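Side-chain contacts in cytokinin riboside 5'-monophosphate phosphoribohydrolase (Streptomyces coelicolor, PDB 5ZI9), which is a protein of the SLOG clan with a Rossmann-like fold built round a parallel beta-sheet: residues A81-P84 against P88-D91; F105-G110 against E117-G122. One frame throughout, in Å; residues are numbered along the deposited sequence.

Interaction 1 (A81-P84 against P88-D91); sequences ARTP and PEYD
Y90, in the first turn of helix 88-102, meets the loop residues T83 and P84 with its CB and the near part of its ring. Its CB lies 3.3 Å from P84 O and also meets the methyl CG2 of T83, with 4.0 Å between Y90 CB and T83 CG2. CG stays beside the same P84 carbonyl, and CD2 comes within 3.6 Å of P84 O. The T83 carbonyl oxygen sits at the ring edge, close to its plane, whereas P84 O approaches the ring obliquely. With CG anti to the backbone N (chi1 -169°), the ring heads across the end of the loop toward helix 115-125, where OH is hydrogen-bonded to E117. On the other flank, E89 crosses T83 at about a right angle. T83 OG1 stands 3.6 Å from E89 OE1, while the main polar partner of E89 is K224 of the second subunit, which forms a salt bridge to OE2. The contact is van der Waals packing: a loop leaving strand 74-78 folds back on the start of the following helix, as at the first strand-to-helix turn of a Rossmann-like fold.

Interaction 2 (F105-G110 against E117-G122); sequences FAVITG and EAANKG. With EDO (1,2-ethanediol), chain M.
T109 and N120 reach toward each other from opposite directions, one from strand 106-109 and the other from helix 117-122, and join by a hydrogen bond. T109 OG1 donates to N120 OD1 at 2.7 Å. The hydroxyl meets the carbonyl at a C=O...donor angle of 123° and is tilted 24° from its plane. With chi1 at 78°, the threonine hydroxyl lies between its own backbone N and carbonyl carbon. There it can serve the amide and also accept a hydrogen bond from G111 N. The methyl CG2 of T109 lies alongside the same amide, 4.0 Å from N120 CG. It also rests on A119, with T109 CG2 and A119 CB 4.1 Å apart. V107, two residues back on the same face of the strand, brings its CG1 to 4.2 Å from A119 CB, so the small alanine methyl packs against both strand side chains. The N120 amide is buried but well supplied: OD1 takes a second hydrogen bond from N144 ND2, while ND2 gives to S130 OG and V131 O. These four bonds would fix the rotation of the amide. The segment axes come within 8.4 Å and run nearly antiparallel, as expected where a chain turns back from strand to helix. A 1,2-ethanediol molecule lies by F105, at the other end of the strand segment from T109, but its placement there is doubtful. Strand 106-109 itself is held between strands 74-78 and 130-135. N120 thus ties helix 115-125 to both strands of its beta-alpha-beta unit, and helix 88-102 packs beside it, L100 touching V107 and V94 touching A118.

Interaction 1 comes first along the chain and closes before interaction 2 opens; their centres are 13 Å apart, on the same side of the chain's centre. They belong to consecutive strand-helix steps of one parallel sheet: strand 74-78 leads through the 81-84 loop into helix 88-102, which is followed by strand 106-109 and helix 115-125. The two helices meet directly, Y90 O lying 3.4 Å from A118 CB. Interaction 1 lies nearer the periphery, beside a second subunit, while interaction 2 is buried. One packs a strand-to-helix loop on its helix, the other a helix on its strand, in adjacent units of this Rossmann-like fold.

Interaction 1 (A81-P84 against P88-D91)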
ATOM      1  N   ALA B  81     -15.464 -22.018  25.183  1.00 35.59           N
ATOM      2  CA  ALA B  81     -14.352 -21.520  26.002  1.00 39.07           C
ATOM      3  C   ALA B  81     -14.435 -21.996  27.462  1.00 38.58           C
ATOM      4  O   ALA B  81     -13.414 -22.045  28.153  1.00 37.73           O
ATOM      5  CB  ALA B  81     -14.313 -19.991  25.962  1.00 38.61           C
ATOM      6  N   ARG B  82     -15.636 -22.374  27.890  1.00 37.08           N
ATOM      7  CA  ARG B  82     -15.946 -22.605  29.279  1.00 37.33           C
ATOM      8  C   ARG B  82     -15.911 -24.070  29.652  1.00 36.54           C
ATOM      9  O   ARG B  82     -16.056 -24.405  30.805  1.00 37.27           O
ATOM     10  CB  ARG B  82     -17.330 -22.040  29.562  1.00 40.57           C
ATOM     11  CG  ARG B  82     -17.501 -20.631  29.019  1.00 47.04           C
ATOM     12  CD  ARG B  82     -18.894 -20.060  29.194  1.00 50.35           C
ATOM     13  NE  ARG B  82     -19.015 -18.777  28.477  1.00 53.39           N
ATOM     14  CZ  ARG B  82     -19.927 -17.832  28.736  1.00 57.69           C
ATOM     15  NH1 ARG B  82     -20.856 -18.001  29.695  1.00 61.68           N
ATOM     16  NH2 ARG B  82     -19.938 -16.709  28.011  1.00 51.93           N
ATOM     17  N   THR B  83     -15.716 -24.957  28.693  1.00 38.65           N
ATOM     18  CA  THR B  83     -15.704 -26.383  28.979  1.00 38.66           C
ATOM     19  C   THR B  83     -14.654 -26.718  30.069  1.00 38.75           C
ATOM     20  O   THR B  83     -13.480 -26.390  29.900  1.00 35.97           O
ATOM     21  CB  THR B  83     -15.419 -27.169  27.695  1.00 38.91           C
ATOM     22  OG1 THR B  83     -16.473 -26.909  26.766  1.00 40.41           O
ATOM     23  CG2 THR B  83     -15.377 -28.627  27.948  1.00 40.24           C
ATOM     24  N   PRO B  84     -15.093 -27.342  31.197  1.00 39.55           N
ATOM     25  CA  PRO B  84     -14.182 -27.800  32.271  1.00 38.54           C
ATOM     26  C   PRO B  84     -13.259 -28.916  31.818  1.00 37.10           C
ATOM     27  O   PRO B  84     -13.657 -29.723  30.982  1.00 36.80           O
ATOM     28  CB  PRO B  84     -15.131 -28.330  33.357  1.00 37.12           C
ATOM     29  CG  PRO B  84     -16.447 -27.707  33.056  1.00 37.53           C
ATOM     30  CD  PRO B  84     -16.505 -27.566  31.578  1.00 38.62           C
ATOM     31  N   PRO B  88     -16.260 -34.838  29.805  1.00 40.99           N
ATOM     32  CA  PRO B  88     -16.264 -35.744  28.649  1.00 38.57           C
ATOM     33  C   PRO B  88     -16.147 -34.988  27.343  1.00 39.15           C
ATOM     34  O   PRO B  88     -15.516 -35.483  26.410  1.00 40.69           O
ATOM     35  CB  PRO B  88     -17.614 -36.488  28.750  1.00 39.38           C
ATOM     36  CG  PRO B  88     -18.351 -35.879  29.889  1.00 39.36           C
ATOM     37  CD  PRO B  88     -17.361 -35.143  30.735  1.00 39.64           C
ATOM     38  N   GLU B  89     -16.744 -33.796  27.263  1.00 38.87           N
ATOM     39  CA  GLU B  89     -16.517 -32.910  26.089  1.00 38.69           C
ATOM     40  C   GLU B  89     -15.028 -32.566  25.896  1.00 37.16           C
ATOM     41  O   GLU B  89     -14.500 -32.604  24.782  1.00 36.68           O
ATOM     42  CB  GLU B  89     -17.337 -31.628  26.219  1.00 39.24           C
ATOM     43  CG  GLU B  89     -18.808 -31.798  25.900  1.00 38.93           C
ATOM     44  CD  GLU B  89     -19.615 -30.554  26.212  1.00 40.75           C
ATOM     45  OE1 GLU B  89     -19.082 -29.405  26.250  1.00 43.78           O
ATOM     46  OE2 GLU B  89     -20.820 -30.729  26.420  1.00 40.53           O
ATOM     47  N   TYR B  90     -14.363 -32.265  27.010  1.00 35.39           N
ATOM     48  CA  TYR B  90     -12.973 -31.907  26.997  1.00 34.40           C
ATOM     49  C   TYR B  90     -12.142 -33.079  26.553  1.00 35.40           C
ATOM     50  O   TYR B  90     -11.239 -32.907  25.726  1.00 31.93           O
ATOM     51  CB  TYR B  90     -12.547 -31.430  28.378  1.00 37.43           C
ATOM     52  CG  TYR B  90     -11.178 -30.796  28.414  1.00 38.68           C
ATOM     53  CD1 TYR B  90     -10.022 -31.584  28.348  1.00 36.02           C
ATOM     54  CD2 TYR B  90     -11.030 -29.406  28.503  1.00 38.77           C
ATOM     55  CE1 TYR B  90      -8.771 -31.023  28.383  1.00 36.53           C
ATOM     56  CE2 TYR B  90      -9.761 -28.830  28.534  1.00 38.98           C
ATOM     57  CZ  TYR B  90      -8.633 -29.650  28.477  1.00 36.81           C
ATOM     58  OH  TYR B  90      -7.353 -29.127  28.522  1.00 33.75           O
ATOM     59  N   ASP B  91     -12.452 -34.273  27.089  1.00 38.26           N
ATOM     60  CA  ASP B  91     -11.702 -35.473  26.714  1.00 37.51           C
ATOM     61  C   ASP B  91     -11.877 -35.737  25.220  1.00 33.99           C
ATOM     62  O   ASP B  91     -10.906 -36.057  24.527  1.00 34.90           O
ATOM     63  CB  ASP B  91     -12.100 -36.696  27.551  1.00 40.29           C
ATOM     64  CG  ASP B  91     -11.326 -37.974  27.136  1.00 42.42           C
ATOM     65  OD1 ASP B  91     -10.061 -38.016  27.207  1.00 42.78           O
ATOM     66  OD2 ASP B  91     -12.000 -38.933  26.702  1.00 44.88           O
TER

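Interaction 2 (F105-G110 against E117-G122)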
ATOM      1  N   PHE B 105      -3.210 -33.674   9.521  1.00 35.41           N
ATOM      2  CA  PHE B 105      -3.617 -32.270   9.605  1.00 34.62           C
ATOM      3  C   PHE B 105      -2.953 -31.496  10.725  1.00 34.08           C
ATOM      4  O   PHE B 105      -2.674 -32.043  11.798  1.00 33.27           O
ATOM      5  CB  PHE B 105      -5.130 -32.161   9.818  1.00 34.54           C
ATOM      6  CG  PHE B 105      -5.938 -32.684   8.670  1.00 34.91           C
ATOM      7  CD1 PHE B 105      -5.955 -32.010   7.457  1.00 34.47           C
ATOM      8  CD2 PHE B 105      -6.673 -33.855   8.797  1.00 34.68           C
ATOM      9  CE1 PHE B 105      -6.699 -32.491   6.391  1.00 36.62           C
ATOM     10  CE2 PHE B 105      -7.406 -34.345   7.732  1.00 37.06           C
ATOM     11  CZ  PHE B 105      -7.426 -33.659   6.522  1.00 35.34           C
ATOM     12  N   ALA B 106      -2.757 -30.198  10.505  1.00 32.43           N
ATOM     13  CA  ALA B 106      -2.484 -29.290  11.625  1.00 30.71           C
ATOM     14  C   ALA B 106      -3.780 -28.951  12.370  1.00 27.86           C
ATOM     15  O   ALA B 106      -4.868 -29.040  11.814  1.00 26.99           O
ATOM     16  CB  ALA B 106      -1.798 -28.041  11.125  1.00 30.67           C
ATOM     17  N   VAL B 107      -3.683 -28.564  13.623  1.00 26.22           N
ATOM     18  CA  VAL B 107      -4.897 -28.176  14.302  1.00 27.16           C
ATOM     19  C   VAL B 107      -4.914 -26.689  14.594  1.00 27.72           C
ATOM     20  O   VAL B 107      -4.021 -26.191  15.262  1.00 26.12           O
ATOM     21  CB  VAL B 107      -5.090 -28.977  15.576  1.00 26.87           C
ATOM     22  CG1 VAL B 107      -6.370 -28.539  16.305  1.00 26.96           C
ATOM     23  CG2 VAL B 107      -5.147 -30.452  15.209  1.00 26.49           C
ATOM     24  N   ILE B 108      -5.947 -26.003  14.097  1.00 28.19           N
ATOM     25  CA  ILE B 108      -6.120 -24.562  14.309  1.00 28.86           C
ATOM     26  C   ILE B 108      -7.260 -24.308  15.269  1.00 26.15           C
ATOM     27  O   ILE B 108      -8.323 -24.837  15.086  1.00 25.51           O
ATOM     28  CB  ILE B 108      -6.392 -23.808  12.988  1.00 29.72           C
ATOM     29  CG1 ILE B 108      -5.212 -23.934  12.015  1.00 28.09           C
ATOM     30  CG2 ILE B 108      -6.591 -22.318  13.272  1.00 31.98           C
ATOM     31  CD1 ILE B 108      -5.557 -23.529  10.606  1.00 28.08           C
ATOM     32  N   THR B 109      -7.032 -23.506  16.298  1.00 25.54           N
ATOM     33  CA  THR B 109      -8.140 -23.089  17.165  1.00 26.97           C
ATOM     34  C   THR B 109      -8.151 -21.597  17.494  1.00 26.38           C
ATOM     35  O   THR B 109      -7.289 -20.829  17.093  1.00 26.33           O
ATOM     36  CB  THR B 109      -8.161 -23.847  18.500  1.00 26.44           C
ATOM     37  OG1 THR B 109      -7.170 -23.285  19.355  1.00 27.35           O
ATOM     38  CG2 THR B 109      -7.942 -25.323  18.287  1.00 26.73           C
ATOM     39  N   GLY B 110      -9.143 -21.189  18.261  1.00 26.12           N
ATOM     40  CA  GLY B 110      -9.142 -19.834  18.794  1.00 25.08           C
ATOM     41  C   GLY B 110      -8.058 -19.509  19.797  1.00 24.19           C
ATOM     42  O   GLY B 110      -7.935 -18.345  20.162  1.00 23.84           O
ATOM     43  N   GLU B 117      -8.544 -25.349  24.048  1.00 31.24           N
ATOM     44  CA  GLU B 117      -7.374 -25.858  24.746  1.00 33.60           C
ATOM     45  C   GLU B 117      -7.280 -27.375  24.620  1.00 29.80           C
ATOM     46  O   GLU B 117      -6.207 -27.915  24.294  1.00 28.34           O
ATOM     47  CB  GLU B 117      -7.450 -25.422  26.199  1.00 36.75           C
ATOM     48  CG  GLU B 117      -6.273 -25.839  27.066  1.00 39.44           C
ATOM     49  CD  GLU B 117      -6.564 -25.513  28.505  1.00 39.52           C
ATOM     50  OE1 GLU B 117      -7.500 -26.120  29.081  1.00 38.12           O
ATOM     51  OE2 GLU B 117      -5.893 -24.604  29.029  1.00 42.99           O
ATOM     52  N   ALA B 118      -8.421 -28.039  24.814  1.00 28.09           N
ATOM     53  CA  ALA B 118      -8.534 -29.499  24.598  1.00 27.98           C
ATOM     54  C   ALA B 118      -7.957 -29.915  23.263  1.00 27.25           C
ATOM     55  O   ALA B 118      -7.068 -30.770  23.192  1.00 26.03           O
ATOM     56  CB  ALA B 118      -9.970 -29.956  24.705  1.00 27.14           C
ATOM     57  N   ALA B 119      -8.419 -29.293  22.195  1.00 28.71           N
ATOM     58  CA  ALA B 119      -7.903 -29.673  20.869  1.00 32.61           C
ATOM     59  C   ALA B 119      -6.395 -29.363  20.701  1.00 32.25           C
ATOM     60  O   ALA B 119      -5.632 -30.202  20.201  1.00 29.69           O
ATOM     61  CB  ALA B 119      -8.753 -29.067  19.747  1.00 32.63           C
ATOM     62  N   ASN B 120      -5.949 -28.194  21.154  1.00 32.81           N
ATOM     63  CA  ASN B 120      -4.525 -27.868  21.029  1.00 33.93           C
ATOM     64  C   ASN B 120      -3.688 -28.876  21.831  1.00 35.69           C
ATOM     65  O   ASN B 120      -2.611 -29.298  21.383  1.00 34.32           O
ATOM     66  CB  ASN B 120      -4.215 -26.474  21.563  1.00 32.70           C
ATOM     67  CG  ASN B 120      -4.651 -25.375  20.639  1.00 30.49           C
ATOM     68  OD1 ASN B 120      -5.486 -24.554  21.029  1.00 27.63           O
ATOM     69  ND2 ASN B 120      -4.051 -25.304  19.444  1.00 26.50           N
ATOM     70  N   LYS B 121      -4.189 -29.228  23.018  1.00 33.78           N
ATOM     71  CA  LYS B 121      -3.541 -30.205  23.859  1.00 34.67           C
ATOM     72  C   LYS B 121      -3.355 -31.534  23.156  1.00 33.90           C
ATOM     73  O   LYS B 121      -2.229 -32.092  23.112  1.00 32.96           O
ATOM     74  CB  LYS B 121      -4.346 -30.404  25.138  1.00 38.30           C
ATOM     75  CG  LYS B 121      -3.829 -31.511  26.058  1.00 41.35           C
ATOM     76  CD  LYS B 121      -3.930 -31.121  27.526  1.00 45.28           C
ATOM     77  CE  LYS B 121      -4.556 -32.182  28.415  1.00 49.62           C
ATOM     78  NZ  LYS B 121      -3.485 -33.019  29.012  1.00 54.21           N
ATOM     79  N   GLY B 122      -4.462 -32.038  22.617  1.00 32.17           N
ATOM     80  CA  GLY B 122      -4.455 -33.271  21.848  1.00 31.22           C
ATOM     81  C   GLY B 122      -3.456 -33.221  20.711  1.00 31.81           C
ATOM     82  O   GLY B 122      -2.779 -34.191  20.466  1.00 35.12           O
TER
HETATM   83  C1  EDO M 503       0.192 -31.849  11.399  1.00 32.91           C
HETATM   84  O1  EDO M 503      -0.006 -31.827  12.844  1.00 30.58           O
HETATM   85  C2  EDO M 503       1.465 -32.564  10.988  1.00 33.81           C
HETATM   86  O2  EDO M 503       2.537 -31.593  11.135  1.00 39.97           O